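Local coordinates for cytochrome C2 (Rhodospirillum rubrum, PDB 3C2C), which probably shuttles electrons in the photosynthetic metabolism of its bacterium, using the iron of a bound haem, at residues Asn38-Lys43 with Lys58-Thr63; Glu50-Met55 with Ala76-Lys81; Val28-Phe33 with Tyr46-Ser51. All blocks are in the same frame, centred on the assembly; numbering follows the deposited sequence.

The three contacts surround the propionate-bearing side of the haem in a small, all-helical cytochrome c fold, and each of them touches the cofactor. Along the chain the segments come as 28-33, 38-43, 46-51, 50-55, 58-63 and 76-81, so contact 1 interlocks with both contact 3 and contact 2. Contact 1 has its centre about 11 Å from the centres of the other two, which lie about 13 Å apart. Helix 50-57 joins contacts 2 and 3, which share Glu50 and Ser51; contact 2 packs that helix on helix 74-82. Contact 1 joins two loops, contact 3 joins loop 28-33 to the lead-in of helix 50-57, and together they supply N-H and hydroxyl groups to both propionates.

Contact 1: residues Asn38-Lys43 with Lys58-Thr63; sequences NTAAHK and KGLTWT. With HEM (protoporphyrin IX containing Fe), chain B.
Trp62 NE1 comes within 3.4 Å of Ala40 CA, approaching obliquely, and joins the Ala41 backbone in gripping one haem propionate oxygen. Trp62 NE1 donates to the haem O1A at 3.0 Å, with O1A at the edge of the ring and in its plane; Ala41 N reaches the same oxygen at 2.9 Å. One carboxylate oxygen thus takes two N-H groups, one from each loop.

The backbones behind hold these donors in place. Trp62 N bonds to Asn38 O at 2.7 Å, nearly along the C=O axis, and Ala40 N returns a bond of 3.1 Å to Leu60 O. Between them Thr39 and Thr61 form a single beta bridge. With CG anti to the carbonyl carbon (chi1 -76°), the Trp62 indole swings alongside the other loop to the propionate. Leu60 CD2 lies above one of its faces, toward the rim. A leucine in place of Trp62 would probably leave O1A with one donor fewer and open a gap beside Ala40.

Further out, Gly59 closes a Schellman motif where helix 50-57 ends. That helix meets Ala40 and Leu60 through Met55; Trp62 rests on Leu67 of helix 64-72, and Leu60 touches Phe77 of helix 74-82.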
loop_
_atom_site.group_PDB
_atom_site.type_symbol
_atom_site.label_atom_id
_atom_site.label_comp_id
_atom_site.label_asym_id
_atom_site.label_seq_id
_atom_site.Cartn_x
_atom_site.Cartn_y
_atom_site.Cartn_z
ATOM N N ASN A 38 -9.730 -0.362 -1.253
ATOM C CA ASN A 38 -10.156 -1.211 -0.080
ATOM C C ASN A 38 -9.691 -0.286 1.119
ATOM O O ASN A 38 -9.002 0.649 0.856
ATOM C CB ASN A 38 -9.427 -2.609 -0.203
ATOM C CG ASN A 38 -10.198 -3.509 0.676
ATOM O OD1 ASN A 38 -10.877 -3.468 1.700
ATOM N ND2 ASN A 38 -10.058 -4.809 0.323
ATOM N N THR A 39 -10.166 -0.481 2.255
ATOM C CA THR A 39 -9.724 0.066 3.493
ATOM C C THR A 39 -8.274 -0.028 3.839
ATOM O O THR A 39 -7.533 -0.870 3.379
ATOM C CB THR A 39 -10.532 -0.627 4.637
ATOM O OG1 THR A 39 -11.950 -0.738 4.435
ATOM C CG2 THR A 39 -9.905 -1.679 5.434
ATOM N N ALA A 40 -7.737 0.861 4.702
ATOM C CA ALA A 40 -6.368 0.754 5.291
ATOM C C ALA A 40 -6.564 -0.511 6.127
ATOM O O ALA A 40 -7.761 -0.786 6.518
ATOM C CB ALA A 40 -6.244 1.840 6.293
ATOM N N ALA A 41 -5.520 -1.116 6.476
ATOM C CA ALA A 41 -5.586 -2.336 7.347
ATOM C C ALA A 41 -6.556 -3.426 6.755
ATOM O O ALA A 41 -7.472 -3.905 7.464
ATOM C CB ALA A 41 -5.852 -1.894 8.752
ATOM N N HIS A 42 -6.458 -3.661 5.418
ATOM C CA HIS A 42 -7.537 -4.389 4.764
ATOM C C HIS A 42 -7.443 -5.908 4.992
ATOM O O HIS A 42 -8.502 -6.548 4.747
ATOM C CB HIS A 42 -7.569 -4.031 3.294
ATOM C CG HIS A 42 -6.430 -4.717 2.566
ATOM N ND1 HIS A 42 -5.053 -4.358 2.879
ATOM C CD2 HIS A 42 -6.304 -5.705 1.658
ATOM C CE1 HIS A 42 -4.286 -5.146 2.009
ATOM N NE2 HIS A 42 -5.066 -5.956 1.281
ATOM N N LYS A 43 -6.322 -6.446 5.416
ATOM C CA LYS A 43 -6.248 -7.947 5.543
ATOM C C LYS A 43 -6.504 -8.269 7.003
ATOM O O LYS A 43 -5.673 -8.102 7.899
ATOM C CB LYS A 43 -4.846 -8.516 5.059
ATOM C CG LYS A 43 -4.649 -8.729 3.567
ATOM C CD LYS A 43 -5.920 -9.242 2.841
ATOM C CE LYS A 43 -5.639 -9.827 1.478
ATOM N NZ LYS A 43 -5.214 -8.916 0.413
ATOM N N LYS A 58 -11.043 6.232 10.476
ATOM C CA LYS A 58 -11.233 7.430 9.826
ATOM C C LYS A 58 -12.005 7.230 8.513
ATOM O O LYS A 58 -12.395 8.269 7.960
ATOM C CB LYS A 58 -10.043 8.366 9.710
ATOM C CG LYS A 58 -9.815 9.366 10.715
ATOM C CD LYS A 58 -8.312 9.783 10.671
ATOM C CE LYS A 58 -8.148 11.304 11.075
ATOM N NZ LYS A 58 -6.940 11.936 10.316
ATOM N N GLY A 59 -11.975 6.039 7.962
ATOM C CA GLY A 59 -12.620 5.617 6.642
ATOM C C GLY A 59 -11.553 5.852 5.537
ATOM O O GLY A 59 -12.138 5.900 4.367
ATOM N N LEU A 60 -10.245 5.776 5.815
ATOM C CA LEU A 60 -9.333 5.935 4.643
ATOM C C LEU A 60 -9.423 4.605 3.858
ATOM O O LEU A 60 -9.346 3.501 4.381
ATOM C CB LEU A 60 -7.874 6.079 5.144
ATOM C CG LEU A 60 -6.952 6.470 3.988
ATOM C CD1 LEU A 60 -5.864 7.307 4.500
ATOM C CD2 LEU A 60 -6.282 5.068 3.596
ATOM N N THR A 61 -9.570 4.817 2.594
ATOM C CA THR A 61 -9.649 3.803 1.524
ATOM C C THR A 61 -8.396 4.104 0.605
ATOM O O THR A 61 -7.784 5.195 0.458
ATOM C CB THR A 61 -10.972 3.634 0.881
ATOM O OG1 THR A 61 -11.070 4.734 -0.036
ATOM C CG2 THR A 61 -12.161 3.336 1.660
ATOM N N TRP A 62 -7.901 2.948 -0.090
ATOM C CA TRP A 62 -6.712 3.010 -0.965
ATOM C C TRP A 62 -7.123 3.378 -2.394
ATOM O O TRP A 62 -6.940 2.699 -3.396
ATOM C CB TRP A 62 -5.982 1.668 -0.926
ATOM C CG TRP A 62 -5.145 1.423 0.353
ATOM C CD1 TRP A 62 -5.463 0.304 1.197
ATOM C CD2 TRP A 62 -4.312 2.307 1.017
ATOM N NE1 TRP A 62 -4.688 0.517 2.381
ATOM C CE2 TRP A 62 -3.917 1.626 2.209
ATOM C CE3 TRP A 62 -3.661 3.495 0.630
ATOM C CZ2 TRP A 62 -2.867 2.051 3.160
ATOM C CZ3 TRP A 62 -2.656 3.883 1.574
ATOM C CH2 TRP A 62 -2.342 3.233 2.790
ATOM N N THR A 63 -7.430 4.626 -2.601
ATOM C CA THR A 63 -7.685 5.421 -3.792
ATOM C C THR A 63 -6.291 5.510 -4.504
ATOM O O THR A 63 -5.157 5.450 -3.872
ATOM C CB THR A 63 -7.977 7.029 -3.163
ATOM O OG1 THR A 63 -9.511 6.707 -2.721
ATOM C CG2 THR A 63 -8.574 7.690 -4.469
HETATM C CHA HEM B . 1.880 -2.426 3.985
HETATM C CHB HEM B . 2.181 -1.451 -0.832
HETATM C CHC HEM B . 6.963 -2.584 -0.668
HETATM C CHD HEM B . 6.551 -3.965 3.924
HETATM C C1A HEM B . 1.656 -1.997 2.661
HETATM C C2A HEM B . 0.404 -1.419 2.217
HETATM C C3A HEM B . 0.444 -1.269 0.901
HETATM C C4A HEM B . 1.824 -1.516 0.464
HETATM C CMA HEM B . -0.676 -0.585 -0.002
HETATM C CAA HEM B . -0.855 -1.214 3.180
HETATM C CBA HEM B . -2.016 -2.268 3.060
HETATM C CGA HEM B . -3.107 -2.081 4.052
HETATM O O1A HEM B . -3.318 -0.908 4.600
HETATM O O2A HEM B . -3.887 -3.042 4.141
HETATM C C1B HEM B . 3.516 -1.859 -1.173
HETATM C C2B HEM B . 4.044 -1.652 -2.481
HETATM C C3B HEM B . 5.357 -1.941 -2.354
HETATM C C4B HEM B . 5.724 -2.177 -1.026
HETATM C CMB HEM B . 3.174 -1.395 -3.765
HETATM C CAB HEM B . 6.488 -1.754 -3.485
HETATM C CBB HEM B . 6.361 -0.646 -4.418
HETATM C C1C HEM B . 7.219 -3.004 0.568
HETATM C C2C HEM B . 8.570 -3.638 1.015
HETATM C C3C HEM B . 8.461 -3.852 2.317
HETATM C C4C HEM B . 7.033 -3.766 2.655
HETATM C CMC HEM B . 9.762 -3.444 0.088
HETATM C CAC HEM B . 9.529 -4.393 3.303
HETATM C CBC HEM B . 10.842 -4.019 3.320
HETATM C C1D HEM B . 5.285 -3.618 4.348
HETATM C C2D HEM B . 4.780 -3.755 5.671
HETATM C C3D HEM B . 3.496 -3.349 5.685
HETATM C C4D HEM B . 3.160 -2.841 4.409
HETATM C CMD HEM B . 5.713 -4.367 6.790
HETATM C CAD HEM B . 2.553 -3.244 6.933
HETATM C CBD HEM B . 3.034 -2.016 7.696
HETATM C CGD HEM B . 2.637 -1.927 9.152
HETATM O O1D HEM B . 1.578 -2.473 9.562
HETATM O O2D HEM B . 3.356 -1.138 9.910
HETATM N NA HEM B . 2.447 -2.044 1.576
HETATM N NB HEM B . 4.590 -2.079 -0.268
HETATM N NC HEM B . 6.374 -3.111 1.624
HETATM N ND HEM B . 4.307 -3.008 3.544
HETATM FE FE HEM B . 4.423 -2.590 1.632
#

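Contact 2: residues Glu50-Met55 with Ala76-Lys81. With HEM (protoporphyrin IX containing Fe), chain B.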
loop_
_atom_site.group_PDB
_atom_site.type_symbol
_atom_site.label_atom_id
_atom_site.label_comp_id
_atom_site.label_asym_id
_atom_site.label_seq_id
_atom_site.Cartn_x
_atom_site.Cartn_y
_atom_site.Cartn_z
ATOM N N GLU A 50 -0.669 0.042 14.799
ATOM C CA GLU A 50 -1.919 0.648 15.265
ATOM C C GLU A 50 -2.316 1.753 14.354
ATOM O O GLU A 50 -3.495 1.871 14.087
ATOM C CB GLU A 50 -1.645 1.236 16.631
ATOM C CG GLU A 50 -3.038 1.384 17.212
ATOM C CD GLU A 50 -3.404 2.021 18.596
ATOM O OE1 GLU A 50 -4.707 1.780 18.846
ATOM O OE2 GLU A 50 -2.361 2.383 19.176
ATOM N N SER A 51 -1.365 2.429 13.755
ATOM C CA SER A 51 -1.589 3.539 12.874
ATOM C C SER A 51 -2.477 3.227 11.669
ATOM O O SER A 51 -3.297 4.059 11.182
ATOM C CB SER A 51 -0.298 4.198 12.310
ATOM O OG SER A 51 0.359 3.345 11.481
ATOM N N TYR A 52 -2.520 2.025 11.171
ATOM C CA TYR A 52 -3.339 1.565 10.011
ATOM C C TYR A 52 -4.721 1.257 10.502
ATOM O O TYR A 52 -5.591 1.670 9.698
ATOM C CB TYR A 52 -2.797 0.216 9.242
ATOM C CG TYR A 52 -1.414 0.613 8.530
ATOM C CD1 TYR A 52 -1.357 0.733 7.159
ATOM C CD2 TYR A 52 -0.206 0.720 9.304
ATOM C CE1 TYR A 52 -0.159 1.100 6.572
ATOM C CE2 TYR A 52 0.985 1.199 8.674
ATOM C CZ TYR A 52 1.018 1.304 7.290
ATOM O OH TYR A 52 2.240 1.540 6.685
ATOM N N THR A 53 -4.844 0.780 11.648
ATOM C CA THR A 53 -6.164 0.587 12.255
ATOM C C THR A 53 -6.952 1.902 12.493
ATOM O O THR A 53 -8.190 2.052 12.360
ATOM C CB THR A 53 -5.668 -0.091 13.636
ATOM O OG1 THR A 53 -5.586 -1.499 13.184
ATOM C CG2 THR A 53 -6.443 0.207 14.851
ATOM N N GLU A 54 -6.288 2.967 12.759
ATOM C CA GLU A 54 -6.676 4.369 13.017
ATOM C C GLU A 54 -6.813 4.961 11.633
ATOM O O GLU A 54 -7.977 5.362 11.622
ATOM C CB GLU A 54 -5.407 5.127 13.615
ATOM C CG GLU A 54 -5.264 4.777 15.076
ATOM C CD GLU A 54 -4.107 5.420 15.828
ATOM O OE1 GLU A 54 -2.953 5.547 15.403
ATOM O OE2 GLU A 54 -4.307 5.937 16.990
ATOM N N MET A 55 -6.159 4.798 10.456
ATOM C CA MET A 55 -6.562 5.303 9.215
ATOM C C MET A 55 -7.917 4.614 8.942
ATOM O O MET A 55 -8.841 5.223 8.255
ATOM C CB MET A 55 -5.525 5.069 8.049
ATOM C CG MET A 55 -4.254 5.775 8.670
ATOM S SD MET A 55 -3.127 5.838 7.221
ATOM C CE MET A 55 -3.055 4.158 6.803
ATOM N N ALA A 76 5.684 9.267 6.746
ATOM C CA ALA A 76 4.984 10.549 6.690
ATOM C C ALA A 76 3.501 10.376 6.407
ATOM O O ALA A 76 2.616 10.892 7.109
ATOM C CB ALA A 76 5.864 11.514 5.860
ATOM N N PHE A 77 3.167 9.436 5.443
ATOM C CA PHE A 77 1.824 9.156 5.255
ATOM C C PHE A 77 1.186 8.846 6.621
ATOM O O PHE A 77 0.002 9.360 6.713
ATOM C CB PHE A 77 1.372 8.245 4.157
ATOM C CG PHE A 77 0.020 8.104 3.689
ATOM C CD1 PHE A 77 -0.950 7.280 4.249
ATOM C CD2 PHE A 77 -0.411 8.929 2.653
ATOM C CE1 PHE A 77 -2.187 7.055 3.754
ATOM C CE2 PHE A 77 -1.710 8.707 2.119
ATOM C CZ PHE A 77 -2.614 7.727 2.650
ATOM N N VAL A 78 1.356 7.683 7.247
ATOM C CA VAL A 78 0.638 7.249 8.409
ATOM C C VAL A 78 0.660 8.435 9.506
ATOM O O VAL A 78 -0.397 8.379 10.206
ATOM C CB VAL A 78 0.910 5.890 8.964
ATOM C CG1 VAL A 78 0.863 5.033 7.667
ATOM C CG2 VAL A 78 2.073 5.664 9.813
ATOM N N LEU A 79 1.614 9.123 9.798
ATOM C CA LEU A 79 1.445 10.308 10.738
ATOM C C LEU A 79 0.300 11.237 10.416
ATOM O O LEU A 79 -0.467 11.640 11.271
ATOM C CB LEU A 79 2.798 11.137 10.768
ATOM C CG LEU A 79 3.950 10.998 11.710
ATOM C CD1 LEU A 79 3.603 10.713 13.103
ATOM C CD2 LEU A 79 5.468 11.049 11.516
ATOM N N GLU A 80 0.433 11.685 9.204
ATOM C CA GLU A 80 -0.408 12.653 8.499
ATOM C C GLU A 80 -1.800 12.233 8.597
ATOM O O GLU A 80 -2.762 12.880 9.199
ATOM C CB GLU A 80 0.033 13.233 7.152
ATOM C CG GLU A 80 -0.865 13.986 6.175
ATOM C CD GLU A 80 -0.421 14.749 4.946
ATOM N N LYS A 81 -2.260 11.106 8.204
ATOM C CA LYS A 81 -3.620 10.648 7.931
ATOM C C LYS A 81 -4.292 9.953 9.091
ATOM O O LYS A 81 -5.474 9.924 9.335
ATOM C CB LYS A 81 -3.557 9.728 6.638
ATOM C CG LYS A 81 -3.296 10.716 5.446
ATOM C CD LYS A 81 -4.536 11.503 4.827
ATOM C CE LYS A 81 -4.039 12.448 3.673
ATOM N NZ LYS A 81 -5.333 12.165 2.681
HETATM C CHA HEM B . 1.880 -2.426 3.985
HETATM C CHB HEM B . 2.181 -1.451 -0.832
HETATM C CHC HEM B . 6.963 -2.584 -0.668
HETATM C CHD HEM B . 6.551 -3.965 3.924
HETATM C C1A HEM B . 1.656 -1.997 2.661
HETATM C C2A HEM B . 0.404 -1.419 2.217
HETATM C C3A HEM B . 0.444 -1.269 0.901
HETATM C C4A HEM B . 1.824 -1.516 0.464
HETATM C CMA HEM B . -0.676 -0.585 -0.002
HETATM C CAA HEM B . -0.855 -1.214 3.180
HETATM C CBA HEM B . -2.016 -2.268 3.060
HETATM C CGA HEM B . -3.107 -2.081 4.052
HETATM O O1A HEM B . -3.318 -0.908 4.600
HETATM O O2A HEM B . -3.887 -3.042 4.141
HETATM C C1B HEM B . 3.516 -1.859 -1.173
HETATM C C2B HEM B . 4.044 -1.652 -2.481
HETATM C C3B HEM B . 5.357 -1.941 -2.354
HETATM C C4B HEM B . 5.724 -2.177 -1.026
HETATM C CMB HEM B . 3.174 -1.395 -3.765
HETATM C CAB HEM B . 6.488 -1.754 -3.485
HETATM C CBB HEM B . 6.361 -0.646 -4.418
HETATM C C1C HEM B . 7.219 -3.004 0.568
HETATM C C2C HEM B . 8.570 -3.638 1.015
HETATM C C3C HEM B . 8.461 -3.852 2.317
HETATM C C4C HEM B . 7.033 -3.766 2.655
HETATM C CMC HEM B . 9.762 -3.444 0.088
HETATM C CAC HEM B . 9.529 -4.393 3.303
HETATM C CBC HEM B . 10.842 -4.019 3.320
HETATM C C1D HEM B . 5.285 -3.618 4.348
HETATM C C2D HEM B . 4.780 -3.755 5.671
HETATM C C3D HEM B . 3.496 -3.349 5.685
HETATM C C4D HEM B . 3.160 -2.841 4.409
HETATM C CMD HEM B . 5.713 -4.367 6.790
HETATM C CAD HEM B . 2.553 -3.244 6.933
HETATM C CBD HEM B . 3.034 -2.016 7.696
HETATM C CGD HEM B . 2.637 -1.927 9.152
HETATM O O1D HEM B . 1.578 -2.473 9.562
HETATM O O2D HEM B . 3.356 -1.138 9.910
HETATM N NA HEM B . 2.447 -2.044 1.576
HETATM N NB HEM B . 4.590 -2.079 -0.268
HETATM N NC HEM B . 6.374 -3.111 1.624
HETATM N ND HEM B . 4.307 -3.008 3.544
HETATM FE FE HEM B . 4.423 -2.590 1.632
#
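Val78 is wedged between Ser51 and Tyr52, and its two methyls divide the packing. Val78 CG2 faces Ser51, lying 3.3 Å from OG, while CG1 goes to the Tyr52 ring, 3.8 Å from CZ. The split follows from the valine's rotation: with CG1 anti to the carbonyl carbon (chi1 -47°), both methyls reach across to helix 50-57. Met55 crosses Val78 at about a right angle, its SD 4.1 Å from CG1, and the same sulfur lies 4.0 Å from Lys81 CB, where the aliphatic base of the lysine borders the core.

The sulfur also makes a Met-aromatic contact with Phe77. Met55 SD is 3.8 Å from Phe77 CE1 and 4.9 Å from the centroid of that ring, in an oblique approach. Phe77 has Lys81 CG above the centre of one face, a neighbour from its own helix.

These side chains fill the joint between helix 50-57 and helix 74-82, part of the helical shell round the haem in the cytochrome c fold. The axes of segments 50-55 and 76-81 come within 9.5 Å and cross at 47°. Tyr52 also reaches the haem: its CE2 comes to 3.6 Å from the propionate oxygen O2D.

The polar ends in this joint look to partners outside the two segments. Ser51 OG bonds to the carbonyl oxygen of Lys88, although its carbon neighbour is Val78. Tyr52 OH is hydrogen-bonded to the hydroxyls of Ser89 and Tyr70, which probably anchor the far end of the side chain.

Contact 3: residues Val28-Phe33 with Tyr46-Ser51. With HEM (protoporphyrin IX containing Fe), chain B.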
loop_
_atom_site.group_PDB
_atom_site.type_symbol
_atom_site.label_atom_id
_atom_site.label_comp_id
_atom_site.label_asym_id
_atom_site.label_seq_id
_atom_site.Cartn_x
_atom_site.Cartn_y
_atom_site.Cartn_z
ATOM N N VAL A 28 6.250 -10.590 4.740
ATOM C CA VAL A 28 6.714 -9.579 5.695
ATOM C C VAL A 28 5.521 -8.519 5.905
ATOM O O VAL A 28 5.094 -8.344 7.052
ATOM C CB VAL A 28 7.921 -8.892 5.221
ATOM C CG1 VAL A 28 8.410 -7.641 5.894
ATOM C CG2 VAL A 28 9.059 -10.017 4.851
ATOM N N GLY A 29 5.129 -7.975 4.754
ATOM C CA GLY A 29 3.872 -7.180 4.736
ATOM C C GLY A 29 2.661 -8.033 4.214
ATOM O O GLY A 29 2.695 -9.187 3.942
ATOM N N PRO A 30 1.408 -7.435 4.380
ATOM C CA PRO A 30 0.223 -8.203 4.053
ATOM C C PRO A 30 0.232 -8.460 2.532
ATOM O O PRO A 30 0.656 -7.725 1.682
ATOM C CB PRO A 30 -1.029 -7.236 4.408
ATOM C CG PRO A 30 -0.330 -5.974 4.080
ATOM C CD PRO A 30 1.054 -6.008 4.762
ATOM N N ASN A 31 -0.458 -9.560 2.153
ATOM C CA ASN A 31 -0.756 -9.741 0.679
ATOM C C ASN A 31 -1.569 -8.472 0.130
ATOM O O ASN A 31 -2.566 -8.051 0.836
ATOM C CB ASN A 31 -1.691 -10.953 0.599
ATOM C CG ASN A 31 -2.251 -11.302 -0.812
ATOM O OD1 ASN A 31 -3.433 -10.955 -0.942
ATOM N ND2 ASN A 31 -1.576 -12.080 -1.647
ATOM N N LEU A 32 -1.469 -8.170 -1.112
ATOM C CA LEU A 32 -1.963 -6.880 -1.593
ATOM C C LEU A 32 -2.909 -7.246 -2.703
ATOM O O LEU A 32 -3.404 -6.307 -3.298
ATOM C CB LEU A 32 -0.782 -6.136 -2.287
ATOM C CG LEU A 32 0.161 -5.521 -1.191
ATOM C CD1 LEU A 32 1.331 -4.820 -1.805
ATOM C CD2 LEU A 32 -0.625 -4.647 -0.265
ATOM N N PHE A 33 -3.360 -8.521 -2.728
ATOM C CA PHE A 33 -4.439 -8.631 -3.807
ATOM C C PHE A 33 -5.739 -8.034 -3.178
ATOM O O PHE A 33 -6.077 -8.260 -2.039
ATOM C CB PHE A 33 -4.772 -10.142 -4.063
ATOM C CG PHE A 33 -5.781 -10.421 -5.198
ATOM C CD1 PHE A 33 -5.288 -10.488 -6.492
ATOM C CD2 PHE A 33 -7.125 -10.455 -4.844
ATOM C CE1 PHE A 33 -6.109 -10.530 -7.510
ATOM C CE2 PHE A 33 -8.054 -10.649 -5.951
ATOM C CZ PHE A 33 -7.442 -10.804 -7.193
ATOM N N TYR A 46 -3.671 -10.072 9.182
ATOM C CA TYR A 46 -2.253 -9.532 9.372
ATOM C C TYR A 46 -2.228 -8.678 10.559
ATOM O O TYR A 46 -3.296 -8.051 10.826
ATOM C CB TYR A 46 -2.058 -8.754 8.044
ATOM C CG TYR A 46 -0.664 -8.166 8.102
ATOM C CD1 TYR A 46 0.431 -8.971 7.637
ATOM C CD2 TYR A 46 -0.352 -6.920 8.584
ATOM C CE1 TYR A 46 1.737 -8.532 7.750
ATOM C CE2 TYR A 46 0.941 -6.483 8.590
ATOM C CZ TYR A 46 2.050 -7.173 8.226
ATOM O OH TYR A 46 3.364 -6.793 8.292
ATOM N N ALA A 47 -1.240 -8.668 11.419
ATOM C CA ALA A 47 -1.190 -7.716 12.544
ATOM C C ALA A 47 -0.625 -6.408 12.141
ATOM O O ALA A 47 0.702 -6.282 12.118
ATOM C CB ALA A 47 -0.147 -8.270 13.573
ATOM N N TYR A 48 -1.373 -5.442 11.791
ATOM C CA TYR A 48 -0.834 -4.097 11.352
ATOM C C TYR A 48 -0.384 -3.187 12.483
ATOM O O TYR A 48 -0.940 -3.380 13.630
ATOM C CB TYR A 48 -1.974 -3.378 10.709
ATOM C CG TYR A 48 -2.345 -3.808 9.306
ATOM C CD1 TYR A 48 -1.595 -3.359 8.194
ATOM C CD2 TYR A 48 -3.368 -4.733 9.238
ATOM C CE1 TYR A 48 -2.007 -3.922 6.970
ATOM C CE2 TYR A 48 -3.780 -5.256 7.963
ATOM C CZ TYR A 48 -3.085 -4.789 6.844
ATOM O OH TYR A 48 -3.569 -5.138 5.603
ATOM N N SER A 49 0.522 -2.314 12.232
ATOM C CA SER A 49 0.867 -1.198 13.211
ATOM C C SER A 49 -0.527 -0.450 13.574
ATOM O O SER A 49 -1.475 -0.446 12.744
ATOM C CB SER A 49 1.753 -0.125 12.590
ATOM O OG SER A 49 3.004 -0.798 12.413
ATOM N N GLU A 50 -0.669 0.042 14.799
ATOM C CA GLU A 50 -1.919 0.648 15.265
ATOM C C GLU A 50 -2.316 1.753 14.354
ATOM O O GLU A 50 -3.495 1.871 14.087
ATOM C CB GLU A 50 -1.645 1.236 16.631
ATOM C CG GLU A 50 -3.038 1.384 17.212
ATOM C CD GLU A 50 -3.404 2.021 18.596
ATOM O OE1 GLU A 50 -4.707 1.780 18.846
ATOM O OE2 GLU A 50 -2.361 2.383 19.176
ATOM N N SER A 51 -1.365 2.429 13.755
ATOM C CA SER A 51 -1.589 3.539 12.874
ATOM C C SER A 51 -2.477 3.227 11.669
ATOM O O SER A 51 -3.297 4.059 11.182
ATOM C CB SER A 51 -0.298 4.198 12.310
ATOM O OG SER A 51 0.359 3.345 11.481
HETATM C CHA HEM B . 1.880 -2.426 3.985
HETATM C CHB HEM B . 2.181 -1.451 -0.832
HETATM C CHC HEM B . 6.963 -2.584 -0.668
HETATM C CHD HEM B . 6.551 -3.965 3.924
HETATM C C1A HEM B . 1.656 -1.997 2.661
HETATM C C2A HEM B . 0.404 -1.419 2.217
HETATM C C3A HEM B . 0.444 -1.269 0.901
HETATM C C4A HEM B . 1.824 -1.516 0.464
HETATM C CMA HEM B . -0.676 -0.585 -0.002
HETATM C CAA HEM B . -0.855 -1.214 3.180
HETATM C CBA HEM B . -2.016 -2.268 3.060
HETATM C CGA HEM B . -3.107 -2.081 4.052
HETATM O O1A HEM B . -3.318 -0.908 4.600
HETATM O O2A HEM B . -3.887 -3.042 4.141
HETATM C C1B HEM B . 3.516 -1.859 -1.173
HETATM C C2B HEM B . 4.044 -1.652 -2.481
HETATM C C3B HEM B . 5.357 -1.941 -2.354
HETATM C C4B HEM B . 5.724 -2.177 -1.026
HETATM C CMB HEM B . 3.174 -1.395 -3.765
HETATM C CAB HEM B . 6.488 -1.754 -3.485
HETATM C CBB HEM B . 6.361 -0.646 -4.418
HETATM C C1C HEM B . 7.219 -3.004 0.568
HETATM C C2C HEM B . 8.570 -3.638 1.015
HETATM C C3C HEM B . 8.461 -3.852 2.317
HETATM C C4C HEM B . 7.033 -3.766 2.655
HETATM C CMC HEM B . 9.762 -3.444 0.088
HETATM C CAC HEM B . 9.529 -4.393 3.303
HETATM C CBC HEM B . 10.842 -4.019 3.320
HETATM C C1D HEM B . 5.285 -3.618 4.348
HETATM C C2D HEM B . 4.780 -3.755 5.671
HETATM C C3D HEM B . 3.496 -3.349 5.685
HETATM C C4D HEM B . 3.160 -2.841 4.409
HETATM C CMD HEM B . 5.713 -4.367 6.790
HETATM C CAD HEM B . 2.553 -3.244 6.933
HETATM C CBD HEM B . 3.034 -2.016 7.696
HETATM C CGD HEM B . 2.637 -1.927 9.152
HETATM O O1D HEM B . 1.578 -2.473 9.562
HETATM O O2D HEM B . 3.356 -1.138 9.910
HETATM N NA HEM B . 2.447 -2.044 1.576
HETATM N NB HEM B . 4.590 -2.079 -0.268
HETATM N NC HEM B . 6.374 -3.111 1.624
HETATM N ND HEM B . 4.307 -3.008 3.544
HETATM FE FE HEM B . 4.423 -2.590 1.632
#
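Tyr46 lies flat on Pro30 and ties its hydroxyl to Val28, both in the loop 28-33 that in class I cytochromes c follows the CXXCH haem-binding sequence and covers the histidine side of the haem. Here Pro30 O accepts a hydrogen bond from ND1 of His18, the histidine of that sequence, as is usual in this family.

From its CB, which lies 4.1 Å from Pro30 CB, the Tyr46 side chain runs out over the proline. CG is anti to the backbone N (chi1 -180°), which extends the ring over Pro30. CG meets Pro30 CB, CD1 lies over Pro30 CA and N, and CE1 reaches Pro30 N and Val28 O. On the other branch CD2 nears Pro30 CD, and CE2 borders Pro30 CD and the haem propionate carbon CAD. Pro30 CD sits almost squarely over the Tyr46 ring, 3.8 Å from its centroid and 12° off the normal, a clear CH-pi contact. CZ lies between Pro30 CD and Val28 O. At the tip, Tyr46 OH donates to Val28 O at 2.6 Å, in the carbonyl plane and on a lone pair, so the ring is held by its face and by its far end.

Tyr48 crosses Pro30 at about a right angle: its CE1 is 3.9 Å from Pro30 CG. Over the centre of the Tyr48 ring stands the edge of Tyr46, its CD2 3.5 Å above the plane. The Tyr48 hydroxyl is hydrogen-bonded to the backbone N of Lys43 and has a weak bond to the propionate oxygen O2A. Ser49 holds the other propionate with two donors: its backbone N bonds to O1D at 2.9 Å, and its OG gives its hydrogen to O2D at 2.6 Å.

Gly29 CA passes 3.7 Å from the haem atom C2D, so close that a CB would run into the porphyrin.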